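Local coordinates for antibiotic biosynthesis monooxygenase (Thermus thermophilus, PDB 1IUJ), which is of uncertain function but may act as a monooxygenase, and is a small dimeric protein that binds zinc ions, at residues V40-P43 against P49-V52; T54-E59 against R63-S68. All blocks are in the same frame, centred on the assembly; numbering follows the deposited sequence.

Interaction 1. Residues V40-P43 against P49-V52; sequences VLRP and PYVV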
ATOM      1  N   VAL B  40      -9.514  -0.543  -0.997  1.00 13.59           N
ATOM      2  CA  VAL B  40      -9.349  -1.100  -2.314  1.00 13.27           C
ATOM      3  C   VAL B  40      -8.880   0.032  -3.222  1.00 13.86           C
ATOM      4  O   VAL B  40      -9.473   1.116  -3.253  1.00 13.57           O
ATOM      5  CB  VAL B  40     -10.654  -1.713  -2.848  1.00 13.34           C
ATOM      6  CG1 VAL B  40     -10.406  -2.353  -4.232  1.00 13.77           C
ATOM      7  CG2 VAL B  40     -11.272  -2.721  -1.821  1.00 14.82           C
ATOM      8  N   LEU B  41      -7.784  -0.223  -3.916  1.00 13.17           N
ATOM      9  CA  LEU B  41      -7.038   0.819  -4.634  1.00 13.12           C
ATOM     10  C   LEU B  41      -7.018   0.517  -6.122  1.00 12.67           C
ATOM     11  O   LEU B  41      -6.498  -0.501  -6.563  1.00 11.91           O
ATOM     12  CB  LEU B  41      -5.604   0.884  -4.073  1.00 12.57           C
ATOM     13  CG  LEU B  41      -5.444   1.164  -2.607  1.00 14.03           C
ATOM     14  CD1 LEU B  41      -3.973   1.127  -2.234  1.00 15.42           C
ATOM     15  CD2 LEU B  41      -6.046   2.511  -2.189  1.00 15.55           C
ATOM     16  N   ARG B  42      -7.631   1.411  -6.910  1.00 13.85           N
ATOM     17  CA  ARG B  42      -7.654   1.262  -8.369  1.00 14.39           C
ATOM     18  C   ARG B  42      -6.399   1.906  -8.966  1.00 14.27           C
ATOM     19  O   ARG B  42      -6.091   3.055  -8.602  1.00 15.09           O
ATOM     20  CB  ARG B  42      -8.889   1.977  -8.951  1.00 15.09           C
ATOM     21  CG  ARG B  42      -9.067   1.811 -10.468  1.00 17.33           C
ATOM     22  CD  ARG B  42     -10.239   2.611 -11.017  1.00 22.28           C
ATOM     23  NE  ARG B  42     -10.087   4.024 -10.714  1.00 26.38           N
ATOM     24  CZ  ARG B  42     -11.101   4.858 -10.499  1.00 29.27           C
ATOM     25  NH1 ARG B  42     -12.363   4.432 -10.586  1.00 27.50           N
ATOM     26  NH2 ARG B  42     -10.852   6.128 -10.207  1.00 31.20           N
ATOM     27  N   PRO B  43      -5.698   1.210  -9.861  1.00 14.33           N
ATOM     28  CA  PRO B  43      -4.446   1.728 -10.424  1.00 15.20           C
ATOM     29  C   PRO B  43      -4.715   2.916 -11.334  1.00 16.96           C
ATOM     30  O   PRO B  43      -5.751   2.975 -11.985  1.00 18.33           O
ATOM     31  CB  PRO B  43      -3.903   0.546 -11.222  1.00 14.41           C
ATOM     32  CG  PRO B  43      -5.187  -0.233 -11.665  1.00 15.28           C
ATOM     33  CD  PRO B  43      -6.053  -0.115 -10.435  1.00 12.80           C
ATOM     34  N   PRO B  49      -1.991  -3.706 -11.643  1.00 16.24           N
ATOM     35  CA  PRO B  49      -2.957  -4.386 -10.769  1.00 14.94           C
ATOM     36  C   PRO B  49      -3.670  -3.472  -9.761  1.00 14.52           C
ATOM     37  O   PRO B  49      -3.109  -2.494  -9.269  1.00 15.66           O
ATOM     38  CB  PRO B  49      -2.077  -5.397 -10.037  1.00 14.48           C
ATOM     39  CG  PRO B  49      -0.733  -4.661  -9.929  1.00 15.98           C
ATOM     40  CD  PRO B  49      -0.598  -4.036 -11.274  1.00 17.06           C
ATOM     41  N   TYR B  50      -4.916  -3.832  -9.438  1.00 13.13           N
ATOM     42  CA  TYR B  50      -5.561  -3.320  -8.219  1.00 12.51           C
ATOM     43  C   TYR B  50      -4.735  -3.767  -7.014  1.00 12.76           C
ATOM     44  O   TYR B  50      -4.060  -4.803  -7.084  1.00 12.90           O
ATOM     45  CB  TYR B  50      -6.990  -3.911  -8.088  1.00 12.81           C
ATOM     46  CG  TYR B  50      -8.089  -3.101  -8.759  1.00 12.11           C
ATOM     47  CD1 TYR B  50      -8.230  -3.089 -10.145  1.00 15.98           C
ATOM     48  CD2 TYR B  50      -8.978  -2.356  -7.993  1.00 14.01           C
ATOM     49  CE1 TYR B  50      -9.270  -2.347 -10.748  1.00 13.71           C
ATOM     50  CE2 TYR B  50     -10.015  -1.601  -8.586  1.00 14.80           C
ATOM     51  CZ  TYR B  50     -10.128  -1.608  -9.952  1.00 13.53           C
ATOM     52  OH  TYR B  50     -11.140  -0.838 -10.532  1.00 14.10           O
ATOM     53  N   VAL B  51      -4.793  -2.985  -5.945  1.00 12.46           N
ATOM     54  CA  VAL B  51      -4.262  -3.415  -4.633  1.00 12.49           C
ATOM     55  C   VAL B  51      -5.329  -3.412  -3.571  1.00 12.42           C
ATOM     56  O   VAL B  51      -5.973  -2.412  -3.326  1.00 12.97           O
ATOM     57  CB  VAL B  51      -3.002  -2.595  -4.193  1.00 13.77           C
ATOM     58  CG1 VAL B  51      -2.577  -2.968  -2.779  1.00 13.88           C
ATOM     59  CG2 VAL B  51      -1.865  -2.880  -5.133  1.00 14.78           C
ATOM     60  N   VAL B  52      -5.504  -4.554  -2.900  1.00 12.45           N
ATOM     61  CA  VAL B  52      -6.371  -4.591  -1.731  1.00 12.84           C
ATOM     62  C   VAL B  52      -5.413  -4.507  -0.550  1.00 12.75           C
ATOM     63  O   VAL B  52      -4.579  -5.420  -0.322  1.00 13.04           O
ATOM     64  CB  VAL B  52      -7.189  -5.864  -1.651  1.00 12.63           C
ATOM     65  CG1 VAL B  52      -7.935  -5.904  -0.308  1.00 13.30           C
ATOM     66  CG2 VAL B  52      -8.122  -6.035  -2.874  1.00 15.27           C
TER
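One face of the Y50 phenol ring is covered by R42 CA, 4.0 Å from the centroid, and by the P43 ring atom CD, at 3.9 Å; both are CH-pi contacts, offset toward the rim. At the ring edge V40 CG1 approaches Y50 CD2 at 4.0 Å, and the ring of F18 on helix 15-29 meets that of Y50, planes about 55° apart. With CG beside the backbone N (chi1 -89°), the ring reaches back alongside R42 and P43. Tyrosine suits this place, since its flat carbon body packs on the strand while OH, 3.4 Å from R42 CG, is hydrogen-bonded to E19 OE2. R42 runs alongside the ring with its aliphatic part, its charged end leading away.

L41 and V51 form the hydrogen-bonded pair, with L41 N to V51 O at 2.9 Å and V51 N to L41 O at 3.1 Å; V40 and V52 make the non-hydrogen-bonded one. Branched valines suit extended backbone, V40 and V52 facing F22 of the same helix, L41 and V51 the second subunit. This is an antiparallel beta hairpin of the dimeric alpha-beta barrel fold, whose sheet runs on through 40-43 into the second subunit.

Interaction 2. Residues T54-E59 against R63-S68; sequences TLWESE and RAWTES. With ZN (zinc ion), chain D.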
ATOM      1  N   THR B  54      -4.816  -4.123   3.500  1.00 12.98           N
ATOM      2  CA  THR B  54      -5.523  -4.383   4.747  1.00 12.99           C
ATOM      3  C   THR B  54      -4.590  -4.200   5.909  1.00 12.30           C
ATOM      4  O   THR B  54      -3.435  -4.653   5.860  1.00 12.85           O
ATOM      5  CB  THR B  54      -6.093  -5.788   4.739  1.00 12.81           C
ATOM      6  OG1 THR B  54      -6.931  -5.965   3.585  1.00 13.10           O
ATOM      7  CG2 THR B  54      -7.046  -5.992   5.971  1.00 13.10           C
ATOM      8  N   LEU B  55      -5.056  -3.443   6.901  1.00 12.17           N
ATOM      9  CA  LEU B  55      -4.279  -3.108   8.095  1.00 12.60           C
ATOM     10  C   LEU B  55      -4.784  -3.936   9.256  1.00 12.76           C
ATOM     11  O   LEU B  55      -5.991  -3.972   9.504  1.00 13.29           O
ATOM     12  CB  LEU B  55      -4.461  -1.622   8.439  1.00 12.83           C
ATOM     13  CG  LEU B  55      -3.634  -0.588   7.677  1.00 17.01           C
ATOM     14  CD1 LEU B  55      -3.889  -0.651   6.165  1.00 19.77           C
ATOM     15  CD2 LEU B  55      -4.010   0.795   8.263  1.00 17.44           C
ATOM     16  N   TRP B  56      -3.856  -4.584   9.951  1.00 11.11           N
ATOM     17  CA  TRP B  56      -4.168  -5.497  11.072  1.00 11.73           C
ATOM     18  C   TRP B  56      -3.367  -5.123  12.314  1.00 12.51           C
ATOM     19  O   TRP B  56      -2.253  -4.612  12.218  1.00 12.84           O
ATOM     20  CB  TRP B  56      -3.741  -6.920  10.651  1.00 11.52           C
ATOM     21  CG  TRP B  56      -4.608  -7.525   9.546  1.00 10.76           C
ATOM     22  CD1 TRP B  56      -4.307  -7.655   8.217  1.00 13.84           C
ATOM     23  CD2 TRP B  56      -5.878  -8.147   9.732  1.00 14.03           C
ATOM     24  NE1 TRP B  56      -5.346  -8.268   7.553  1.00 15.32           N
ATOM     25  CE2 TRP B  56      -6.317  -8.599   8.467  1.00 13.15           C
ATOM     26  CE3 TRP B  56      -6.699  -8.365  10.848  1.00 14.33           C
ATOM     27  CZ2 TRP B  56      -7.554  -9.235   8.286  1.00 13.89           C
ATOM     28  CZ3 TRP B  56      -7.931  -9.000  10.663  1.00 14.56           C
ATOM     29  CH2 TRP B  56      -8.331  -9.434   9.403  1.00 13.69           C
ATOM     30  N   GLU B  57      -3.910  -5.417  13.506  1.00 13.84           N
ATOM     31  CA  GLU B  57      -3.159  -5.178  14.742  1.00 14.94           C
ATOM     32  C   GLU B  57      -1.858  -5.982  14.812  1.00 14.17           C
ATOM     33  O   GLU B  57      -0.872  -5.537  15.412  1.00 15.48           O
ATOM     34  CB  GLU B  57      -4.051  -5.551  15.941  1.00 15.89           C
ATOM     35  CG  GLU B  57      -3.527  -5.186  17.301  1.00 23.10           C
ATOM     36  CD  GLU B  57      -4.118  -3.873  17.750  1.00 30.61           C
ATOM     37  OE1 GLU B  57      -3.575  -2.830  17.328  1.00 34.00           O
ATOM     38  OE2 GLU B  57      -5.146  -3.887  18.490  1.00 34.19           O
ATOM     39  N   SER B  58      -1.863  -7.168  14.188  1.00 13.68           N
ATOM     40  CA  SER B  58      -0.720  -8.069  14.194  1.00 12.77           C
ATOM     41  C   SER B  58      -0.800  -9.072  13.083  1.00 11.37           C
ATOM     42  O   SER B  58      -1.868  -9.314  12.542  1.00 10.98           O
ATOM     43  CB  SER B  58      -0.630  -8.832  15.519  1.00 13.03           C
ATOM     44  OG  SER B  58      -1.702  -9.778  15.652  1.00 15.92           O
ATOM     45  N   GLU B  59       0.334  -9.704  12.780  1.00 11.95           N
ATOM     46  CA  GLU B  59       0.342 -10.819  11.856  1.00 11.35           C
ATOM     47  C   GLU B  59      -0.582 -11.971  12.326  1.00 11.65           C
ATOM     48  O   GLU B  59      -1.263 -12.591  11.510  1.00 11.42           O
ATOM     49  CB  GLU B  59       1.781 -11.275  11.618  1.00 11.82           C
ATOM     50  CG  GLU B  59       1.896 -12.435  10.639  1.00 13.77           C
ATOM     51  CD  GLU B  59       3.334 -12.833  10.357  1.00 16.04           C
ATOM     52  OE1 GLU B  59       4.297 -12.207  10.863  1.00 19.38           O
ATOM     53  OE2 GLU B  59       3.480 -13.816   9.645  1.00 18.99           O
ATOM     54  N   ARG B  63      -3.435 -14.102  10.478  1.00 10.19           N
ATOM     55  CA  ARG B  63      -3.475 -15.566  10.345  1.00 11.71           C
ATOM     56  C   ARG B  63      -4.827 -16.132  10.801  1.00 10.24           C
ATOM     57  O   ARG B  63      -5.384 -16.976  10.145  1.00 12.23           O
ATOM     58  CB  ARG B  63      -2.381 -16.261  11.125  1.00 11.90           C
ATOM     59  CG  ARG B  63      -0.933 -15.802  10.766  1.00 16.14           C
ATOM     60  CD  ARG B  63       0.004 -15.602  12.023  1.00 25.17           C
ATOM     61  NE  ARG B  63       1.459 -15.812  11.834  1.00 28.31           N
ATOM     62  CZ  ARG B  63       2.428 -15.431  12.672  1.00 22.95           C
ATOM     63  NH1 ARG B  63       2.174 -14.775  13.799  1.00 27.73           N
ATOM     64  NH2 ARG B  63       3.706 -15.685  12.363  1.00 31.83           N
ATOM     65  N   ALA B  64      -5.359 -15.635  11.906  1.00 11.40           N
ATOM     66  CA  ALA B  64      -6.664 -16.109  12.384  1.00 12.12           C
ATOM     67  C   ALA B  64      -7.751 -15.843  11.337  1.00 11.49           C
ATOM     68  O   ALA B  64      -8.623 -16.680  11.038  1.00 13.08           O
ATOM     69  CB  ALA B  64      -6.986 -15.447  13.690  1.00 12.54           C
ATOM     70  N   TRP B  65      -7.679 -14.666  10.736  1.00 11.92           N
ATOM     71  CA  TRP B  65      -8.592 -14.333   9.688  1.00 12.80           C
ATOM     72  C   TRP B  65      -8.529 -15.298   8.501  1.00 11.58           C
ATOM     73  O   TRP B  65      -9.551 -15.737   8.002  1.00 12.42           O
ATOM     74  CB  TRP B  65      -8.321 -12.918   9.203  1.00 13.98           C
ATOM     75  CG  TRP B  65      -9.323 -12.603   8.202  1.00 18.44           C
ATOM     76  CD1 TRP B  65     -10.693 -12.738   8.346  1.00 25.18           C
ATOM     77  CD2 TRP B  65      -9.104 -12.192   6.871  1.00 27.08           C
ATOM     78  NE1 TRP B  65     -11.321 -12.410   7.177  1.00 28.13           N
ATOM     79  CE2 TRP B  65     -10.370 -12.060   6.254  1.00 27.16           C
ATOM     80  CE3 TRP B  65      -7.970 -11.898   6.129  1.00 24.76           C
ATOM     81  CZ2 TRP B  65     -10.524 -11.638   4.930  1.00 28.18           C
ATOM     82  CZ3 TRP B  65      -8.117 -11.478   4.817  1.00 27.26           C
ATOM     83  CH2 TRP B  65      -9.385 -11.357   4.226  1.00 30.78           C
ATOM     84  N   THR B  66      -7.332 -15.634   8.025  1.00 10.81           N
ATOM     85  CA  THR B  66      -7.217 -16.566   6.893  1.00 10.94           C
ATOM     86  C   THR B  66      -7.832 -17.930   7.167  1.00 10.77           C
ATOM     87  O   THR B  66      -8.195 -18.624   6.241  1.00 12.52           O
ATOM     88  CB  THR B  66      -5.766 -16.775   6.390  1.00  9.79           C
ATOM     89  OG1 THR B  66      -4.976 -17.411   7.426  1.00 11.14           O
ATOM     90  CG2 THR B  66      -5.064 -15.433   6.073  1.00 10.70           C
ATOM     91  N   GLU B  67      -7.951 -18.299   8.443  1.00 12.44           N
ATOM     92  CA  GLU B  67      -8.515 -19.578   8.810  1.00 13.35           C
ATOM     93  C   GLU B  67     -10.009 -19.529   9.134  1.00 14.02           C
ATOM     94  O   GLU B  67     -10.569 -20.562   9.493  1.00 15.19           O
ATOM     95  CB  GLU B  67      -7.715 -20.169   9.966  1.00 12.90           C
ATOM     96  CG  GLU B  67      -6.303 -20.554   9.488  1.00 11.09           C
ATOM     97  CD  GLU B  67      -5.355 -20.943  10.604  1.00 11.23           C
ATOM     98  OE1 GLU B  67      -5.723 -20.982  11.782  1.00 13.08           O
ATOM     99  OE2 GLU B  67      -4.169 -21.134  10.260  1.00 12.48           O
ATOM    100  N   SER B  68     -10.635 -18.371   8.935  1.00 12.92           N
ATOM    101  CA  SER B  68     -12.024 -18.141   9.360  1.00 13.03           C
ATOM    102  C   SER B  68     -13.065 -18.449   8.295  1.00 13.81           C
ATOM    103  O   SER B  68     -12.818 -18.352   7.108  1.00 12.92           O
ATOM    104  CB  SER B  68     -12.169 -16.681   9.817  1.00 12.57           C
ATOM    105  OG  SER B  68     -12.218 -15.772   8.733  1.00 16.19           O
TER
HETATM  106 ZN    ZN D2001      -4.692 -21.984  13.096  1.00 13.68          ZN
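The carbonyl oxygen of W65, whose indole rests against W56, is gripped twice by S68: the hydroxyl OG donates to it at 2.8 Å on a lone pair, and the backbone N at 3.0 Å. The same OG accepts from F71 N, which makes S68 the N-cap of helix 69-74. Serine is apt here, because one short hydroxyl can tie the last turn of helix 59-66 to the first turn of the next helix.

Across the contact, R63 N bonds to E59 O at 2.8 Å, an ordinary helical i to i+4 bond. S58, the N-cap of this helix, holds A61 N with its OG. Strand 50-56 thus leads through a short turn into a helix packed beside its end, part of the ferredoxin-like alpha-beta arrangement of this family. The two tryptophans join strand and helix: W56 CZ2 comes within 3.5 Å of W65 CE3, and W56 CH2 within 3.5 Å of W65 CB, the planes inclined by 35°. With W65 CG anti to the backbone N (chi1 -177°), its indole leans toward the strand; V29 and M32 touch both rings, an apolar setting suited to large aromatics.

At the start of the helix, the E59 carboxylate stacks over one face of the R63 guanidinium, OE2 3.3 Å from NH2. This salt bridge rests on charge alone, as no N-H points at the oxygen. E59 OE1 meets K44 of the second subunit instead, so the acid has two positively charged partners, which would probably favour its ionised form. E67, just past the helix, extends its chain to bind a zinc ion through OE1 at 1.9 Å.

How the interactions relate
From the N terminus, the chain runs through strand 2-8 and helix 15-29 before strand 35-43, whose end enters interaction 1. That contact closes the short loop joining strands 35-43 and 50-56. Interaction 2 opens afterwards, on the far part of strand 50-56, and spans only the three helical residues 60-62, tying the strand's end to the body of helix 59-66. The two contacts stand in series, neither nested nor crossing, with centres about 19 Å apart on opposite sides of the chain's centre. Strand 50-56 is common to both: its beginning is tied to strand 35-43, an edge strand of this chain's sheet that pairs with the second subunit, and its end to the helix before the zinc-binding E67.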